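Local coordinates for protein lantibiotic dehydratase (Microbispora corallina, PDB 5EHK) that probably dehydrates serine and threonine residues of the NAI-107 precursor peptide in a reaction that depends on aminoacylated tRNA, at residues R408-F413 and V613-E618; M403-R408 and L652-L657. One frame throughout, in Å; residues are numbered along the deposited sequence.

In the fold
The two contacts, their centres about 10 Å apart, both fall in the N-terminal lantibiotic dehydratase region. They are built around helix 407-417: contact 2 uses the turn leading into it, up to the N-cap residue Leu406, and contact 1 its middle. Along the chain the order is 403-408, 408-413, 613-618, 652-657, so both segments of contact 1 fall between those of contact 2, apart from the shared Arg408. Strand 611-615, beside the outermost strand 423-424 of a mixed sheet, and helix 647-656 supply the partners. Val613 and Leu655 touch through their side chains. The helix thus meets the sheet while the turn before it meets helix 647-656, tying together segments at least 200 residues apart.

Contact 1: residues R408-F413 and V613-E618; sequences RYHEAF and VGANLE
With CG anti to the backbone N in both His410 (chi1 171°) and Phe413 (chi1 -167°), two rings one helical turn apart reach from the helix toward 613-618. The His410 imidazole meets the chain just past the strand. His410 NE2 donates to Asn616 O at 2.8 Å, with the acceptor in the ring plane and the bond running nearly along the C=O axis (C=O...N angle 176°). The next carbonyl, Leu617 O, also sits at the ring edge, 3.2 Å from His410 CE1. Asn616 OD1 takes the backbone N of Glu618, forming an Asx turn that shapes this bend. Phe413 points its CZ at Val613 O, which lies at the ring edge. Farther round the same ring, Phe413 CD2 packs 3.6 Å from Ala615 CB, while Phe413 CE1 lies 4.1 Å from Val613 CG1. Leu620 of the adjacent strand touches both rings, and Glu618 turns its carboxylate to a salt bridge with Arg799. The axes of 408-413 and 613-615 run nearly perpendicular and come within 9.3 Å. The arrangement is helix-on-sheet packing, with an imidazole-to-carbonyl bond where the strand gives way to an Asx turn.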
loop_
_atom_site.group_PDB
_atom_site.type_symbol
_atom_site.label_atom_id
_atom_site.label_comp_id
_atom_site.label_asym_id
_atom_site.label_seq_id
_atom_site.Cartn_x
_atom_site.Cartn_y
_atom_site.Cartn_z
ATOM N N ARG A 408 6.170 10.671 5.521
ATOM C CA ARG A 408 6.919 10.114 4.402
ATOM C C ARG A 408 7.806 11.179 3.735
ATOM O O ARG A 408 8.894 10.878 3.263
ATOM C CB ARG A 408 5.990 9.441 3.386
ATOM C CG ARG A 408 5.234 8.209 3.928
ATOM C CD ARG A 408 4.149 7.758 2.930
ATOM N NE ARG A 408 4.798 7.343 1.684
ATOM C CZ ARG A 408 5.384 6.159 1.508
ATOM N NH1 ARG A 408 5.337 5.248 2.475
ATOM N NH2 ARG A 408 5.993 5.883 0.366
ATOM N N TYR A 409 7.333 12.422 3.690
ATOM C CA TYR A 409 8.109 13.533 3.138
ATOM C C TYR A 409 9.421 13.746 3.909
ATOM O O TYR A 409 10.491 13.898 3.331
ATOM C CB TYR A 409 7.269 14.789 3.223
ATOM C CG TYR A 409 7.625 15.880 2.249
ATOM C CD1 TYR A 409 7.378 15.732 0.904
ATOM C CD2 TYR A 409 8.158 17.073 2.689
ATOM C CE1 TYR A 409 7.671 16.737 0.013
ATOM C CE2 TYR A 409 8.435 18.083 1.822
ATOM C CZ TYR A 409 8.202 17.916 0.474
ATOM O OH TYR A 409 8.507 18.926 -0.422
ATOM N N HIS A 410 9.314 13.736 5.228
ATOM C CA HIS A 410 10.472 13.830 6.090
ATOM C C HIS A 410 11.490 12.718 5.805
ATOM O O HIS A 410 12.698 12.976 5.731
ATOM C CB HIS A 410 10.009 13.784 7.542
ATOM C CG HIS A 410 11.124 13.667 8.527
ATOM N ND1 HIS A 410 11.142 12.704 9.513
ATOM C CD2 HIS A 410 12.261 14.387 8.674
ATOM C CE1 HIS A 410 12.251 12.833 10.221
ATOM N NE2 HIS A 410 12.952 13.840 9.728
ATOM N N GLU A 411 11.008 11.493 5.606
ATOM C CA GLU A 411 11.901 10.380 5.290
ATOM C C GLU A 411 12.550 10.633 3.941
ATOM O O GLU A 411 13.738 10.404 3.764
ATOM C CB GLU A 411 11.160 9.048 5.228
ATOM C CG GLU A 411 10.709 8.455 6.550
ATOM C CD GLU A 411 9.854 7.189 6.344
ATOM O OE1 GLU A 411 10.375 6.225 5.727
ATOM O OE2 GLU A 411 8.656 7.177 6.750
ATOM N N ALA A 412 11.745 11.069 2.982
ATOM C CA ALA A 412 12.234 11.331 1.645
ATOM C C ALA A 412 13.354 12.373 1.725
ATOM O O ALA A 412 14.441 12.188 1.148
ATOM C CB ALA A 412 11.094 11.808 0.765
ATOM N N PHE A 413 13.080 13.441 2.488
ATOM C CA PHE A 413 13.997 14.552 2.686
ATOM C C PHE A 413 15.338 14.033 3.245
ATOM O O PHE A 413 16.411 14.317 2.700
ATOM C CB PHE A 413 13.361 15.595 3.613
ATOM C CG PHE A 413 14.087 16.905 3.647
ATOM C CD1 PHE A 413 13.580 18.004 2.991
ATOM C CD2 PHE A 413 15.293 17.038 4.331
ATOM C CE1 PHE A 413 14.265 19.235 3.032
ATOM C CE2 PHE A 413 15.986 18.247 4.368
ATOM C CZ PHE A 413 15.481 19.343 3.714
ATOM N N VAL A 613 14.275 24.646 4.634
ATOM C CA VAL A 613 13.833 23.483 5.381
ATOM C C VAL A 613 15.039 22.558 5.595
ATOM O O VAL A 613 15.779 22.270 4.650
ATOM C CB VAL A 613 12.696 22.741 4.648
ATOM C CG1 VAL A 613 12.087 21.672 5.539
ATOM C CG2 VAL A 613 11.614 23.701 4.189
ATOM N N GLY A 614 15.234 22.124 6.839
ATOM C CA GLY A 614 16.315 21.241 7.240
ATOM C C GLY A 614 15.650 20.049 7.926
ATOM O O GLY A 614 14.427 20.013 8.075
ATOM N N ALA A 615 16.435 19.072 8.357
ATOM C CA ALA A 615 15.881 17.878 8.969
ATOM C C ALA A 615 16.849 17.206 9.941
ATOM O O ALA A 615 18.059 17.274 9.768
ATOM C CB ALA A 615 15.482 16.911 7.899
ATOM N N ASN A 616 16.308 16.601 10.994
ATOM C CA ASN A 616 17.068 15.647 11.812
ATOM C C ASN A 616 16.286 14.342 11.841
ATOM O O ASN A 616 15.273 14.222 11.153
ATOM C CB ASN A 616 17.347 16.180 13.230
ATOM C CG ASN A 616 16.077 16.461 14.031
ATOM O OD1 ASN A 616 15.035 15.818 13.863
ATOM N ND2 ASN A 616 16.155 17.470 14.883
ATOM N N LEU A 617 16.721 13.381 12.649
ATOM C CA LEU A 617 16.097 12.064 12.626
ATOM C C LEU A 617 14.611 12.091 12.956
ATOM O O LEU A 617 13.862 11.232 12.497
ATOM C CB LEU A 617 16.828 11.073 13.516
ATOM C CG LEU A 617 18.150 10.639 12.892
ATOM C CD1 LEU A 617 19.291 11.558 13.317
ATOM C CD2 LEU A 617 18.466 9.205 13.234
ATOM N N GLU A 618 14.181 13.105 13.696
ATOM C CA GLU A 618 12.813 13.160 14.197
ATOM C C GLU A 618 11.834 14.052 13.416
ATOM O O GLU A 618 10.689 13.662 13.204
ATOM C CB GLU A 618 12.854 13.606 15.656
ATOM C CG GLU A 618 11.642 14.413 16.125
ATOM C CD GLU A 618 11.751 14.797 17.601
ATOM O OE1 GLU A 618 11.313 13.983 18.458
ATOM O OE2 GLU A 618 12.295 15.896 17.895
#

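Contact 2: residues M403-R408 and L652-L657; sequences MRALRR and LFELGL
The Phe653 ring is approached obliquely by Met403 CE, and the Arg407 guanidinium has Met403 O at its edge, in plane. Arg407 NH1 donates to Met403 O at 3.1 Å, bent to 138° at the hydrogen, which folds the arginine back over its own segment. Arg407 NH1 also forms a salt bridge with Glu658, just beyond 652-657. Glu654 carries most of the contact on the 652-657 side, its side chain extended beyond CG (chi2 -170°) so that the carboxylate reaches the turn at 403-406. There it has apolar neighbours: Glu654 OE1 lies 3.4 Å from Leu406 CD2, and Glu654 OE2 3.7 Å from Met403 CE. Ala405 CB rests against both oxygens. The charge is met from outside, by a hydrogen bond from Tyr441 OH to OE1 and a salt bridge from Arg650 to OE2, which would probably help keep the carboxylate ionised. Met403 crosses the glutamate at about a right angle, and Met403 CG also approaches Leu657 CD1 at 4.4 Å. About a quarter-turn round the glutamate, Leu406 CD1 packs 3.7 Å from Glu654 CB and 4.1 Å from Leu655 CD2. Leu406 is the N-cap residue of helix 407-417, so the contact sets the start of that helix against the last turn of helix 647-656, whose Leu655 rests in turn on Leu620 and Leu622 of strand 620-624.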
loop_
_atom_site.group_PDB
_atom_site.type_symbol
_atom_site.label_atom_id
_atom_site.label_comp_id
_atom_site.label_asym_id
_atom_site.label_seq_id
_atom_site.Cartn_x
_atom_site.Cartn_y
_atom_site.Cartn_z
ATOM N N MET A 403 2.049 16.469 11.841
ATOM C CA MET A 403 1.036 15.900 10.965
ATOM C C MET A 403 1.502 14.601 10.266
ATOM O O MET A 403 2.673 14.441 9.902
ATOM C CB MET A 403 0.677 16.911 9.884
ATOM C CG MET A 403 0.060 18.178 10.380
ATOM S SD MET A 403 -1.651 17.947 10.887
ATOM C CE MET A 403 -2.481 18.131 9.300
ATOM N N ARG A 404 0.556 13.690 10.050
ATOM C CA ARG A 404 0.810 12.454 9.334
ATOM C C ARG A 404 1.193 12.752 7.883
ATOM O O ARG A 404 1.983 12.033 7.296
ATOM C CB ARG A 404 -0.415 11.542 9.384
ATOM C CG ARG A 404 -0.112 10.155 8.887
ATOM C CD ARG A 404 -1.322 9.252 8.873
ATOM N NE ARG A 404 -1.006 7.939 8.302
ATOM C CZ ARG A 404 -1.165 7.625 7.017
ATOM N NH1 ARG A 404 -1.614 8.530 6.152
ATOM N NH2 ARG A 404 -0.868 6.408 6.589
ATOM N N ALA A 405 0.638 13.813 7.312
ATOM C CA ALA A 405 0.970 14.227 5.945
ATOM C C ALA A 405 2.446 14.548 5.610
ATOM O O ALA A 405 2.773 14.764 4.449
ATOM C CB ALA A 405 0.100 15.402 5.530
ATOM N N LEU A 406 3.326 14.625 6.599
ATOM C CA LEU A 406 4.699 14.987 6.319
ATOM C C LEU A 406 5.607 13.927 6.830
ATOM O O LEU A 406 6.805 14.162 6.947
ATOM C CB LEU A 406 5.107 16.307 6.978
ATOM C CG LEU A 406 4.523 17.668 6.605
ATOM C CD1 LEU A 406 5.286 18.788 7.343
ATOM C CD2 LEU A 406 4.513 17.907 5.083
ATOM N N ARG A 407 5.071 12.770 7.189
ATOM C CA ARG A 407 5.960 11.733 7.717
ATOM C C ARG A 407 6.806 11.057 6.623
ATOM O O ARG A 407 8.028 10.920 6.755
ATOM C CB ARG A 407 5.193 10.730 8.568
ATOM C CG ARG A 407 4.487 11.358 9.747
ATOM C CD ARG A 407 5.355 11.455 11.002
ATOM N NE ARG A 407 6.620 12.168 10.844
ATOM C CZ ARG A 407 6.751 13.488 10.644
ATOM N NH1 ARG A 407 5.686 14.277 10.503
ATOM N NH2 ARG A 407 7.970 14.024 10.549
ATOM N N ARG A 408 6.170 10.671 5.521
ATOM C CA ARG A 408 6.919 10.114 4.402
ATOM C C ARG A 408 7.806 11.179 3.735
ATOM O O ARG A 408 8.894 10.878 3.263
ATOM C CB ARG A 408 5.990 9.441 3.386
ATOM C CG ARG A 408 5.234 8.209 3.928
ATOM C CD ARG A 408 4.149 7.758 2.930
ATOM N NE ARG A 408 4.798 7.343 1.684
ATOM C CZ ARG A 408 5.384 6.159 1.508
ATOM N NH1 ARG A 408 5.337 5.248 2.475
ATOM N NH2 ARG A 408 5.993 5.883 0.366
ATOM N N LEU A 652 4.022 25.604 5.218
ATOM C CA LEU A 652 4.358 26.437 6.358
ATOM C C LEU A 652 3.487 26.046 7.533
ATOM O O LEU A 652 3.963 25.874 8.665
ATOM C CB LEU A 652 4.199 27.913 6.035
ATOM C CG LEU A 652 5.214 28.492 5.046
ATOM C CD1 LEU A 652 4.747 29.853 4.544
ATOM C CD2 LEU A 652 6.656 28.545 5.649
ATOM N N PHE A 653 2.200 25.898 7.266
ATOM C CA PHE A 653 1.300 25.497 8.321
ATOM C C PHE A 653 1.733 24.174 8.942
ATOM O O PHE A 653 1.891 24.085 10.146
ATOM C CB PHE A 653 -0.126 25.409 7.811
ATOM C CG PHE A 653 -1.017 24.614 8.692
ATOM C CD1 PHE A 653 -1.397 25.116 9.932
ATOM C CD2 PHE A 653 -1.486 23.370 8.288
ATOM C CE1 PHE A 653 -2.236 24.383 10.763
ATOM C CE2 PHE A 653 -2.318 22.623 9.106
ATOM C CZ PHE A 653 -2.706 23.135 10.349
ATOM N N GLU A 654 1.988 23.160 8.132
ATOM C CA GLU A 654 2.262 21.836 8.703
ATOM C C GLU A 654 3.623 21.782 9.389
ATOM O O GLU A 654 3.771 21.111 10.384
ATOM C CB GLU A 654 2.083 20.708 7.658
ATOM C CG GLU A 654 0.649 20.676 7.069
ATOM C CD GLU A 654 0.344 19.438 6.215
ATOM O OE1 GLU A 654 1.300 18.872 5.628
ATOM O OE2 GLU A 654 -0.851 19.038 6.123
ATOM N N LEU A 655 4.595 22.538 8.896
ATOM C CA LEU A 655 5.922 22.566 9.504
ATOM C C LEU A 655 5.861 23.132 10.934
ATOM O O LEU A 655 6.559 22.663 11.848
ATOM C CB LEU A 655 6.882 23.392 8.628
ATOM C CG LEU A 655 7.377 22.677 7.362
ATOM C CD1 LEU A 655 8.029 23.628 6.399
ATOM C CD2 LEU A 655 8.333 21.560 7.719
ATOM N N GLY A 656 4.986 24.114 11.127
ATOM C CA GLY A 656 4.814 24.709 12.426
ATOM C C GLY A 656 4.431 23.669 13.455
ATOM O O GLY A 656 4.795 23.812 14.625
ATOM N N LEU A 657 3.725 22.619 13.035
ATOM C CA LEU A 657 3.297 21.594 13.991
ATOM C C LEU A 657 4.289 20.430 14.130
ATOM O O LEU A 657 4.053 19.492 14.899
ATOM C CB LEU A 657 1.893 21.095 13.664
ATOM C CG LEU A 657 0.824 22.184 13.670
ATOM C CD1 LEU A 657 -0.481 21.661 13.091
ATOM C CD2 LEU A 657 0.597 22.778 15.103
#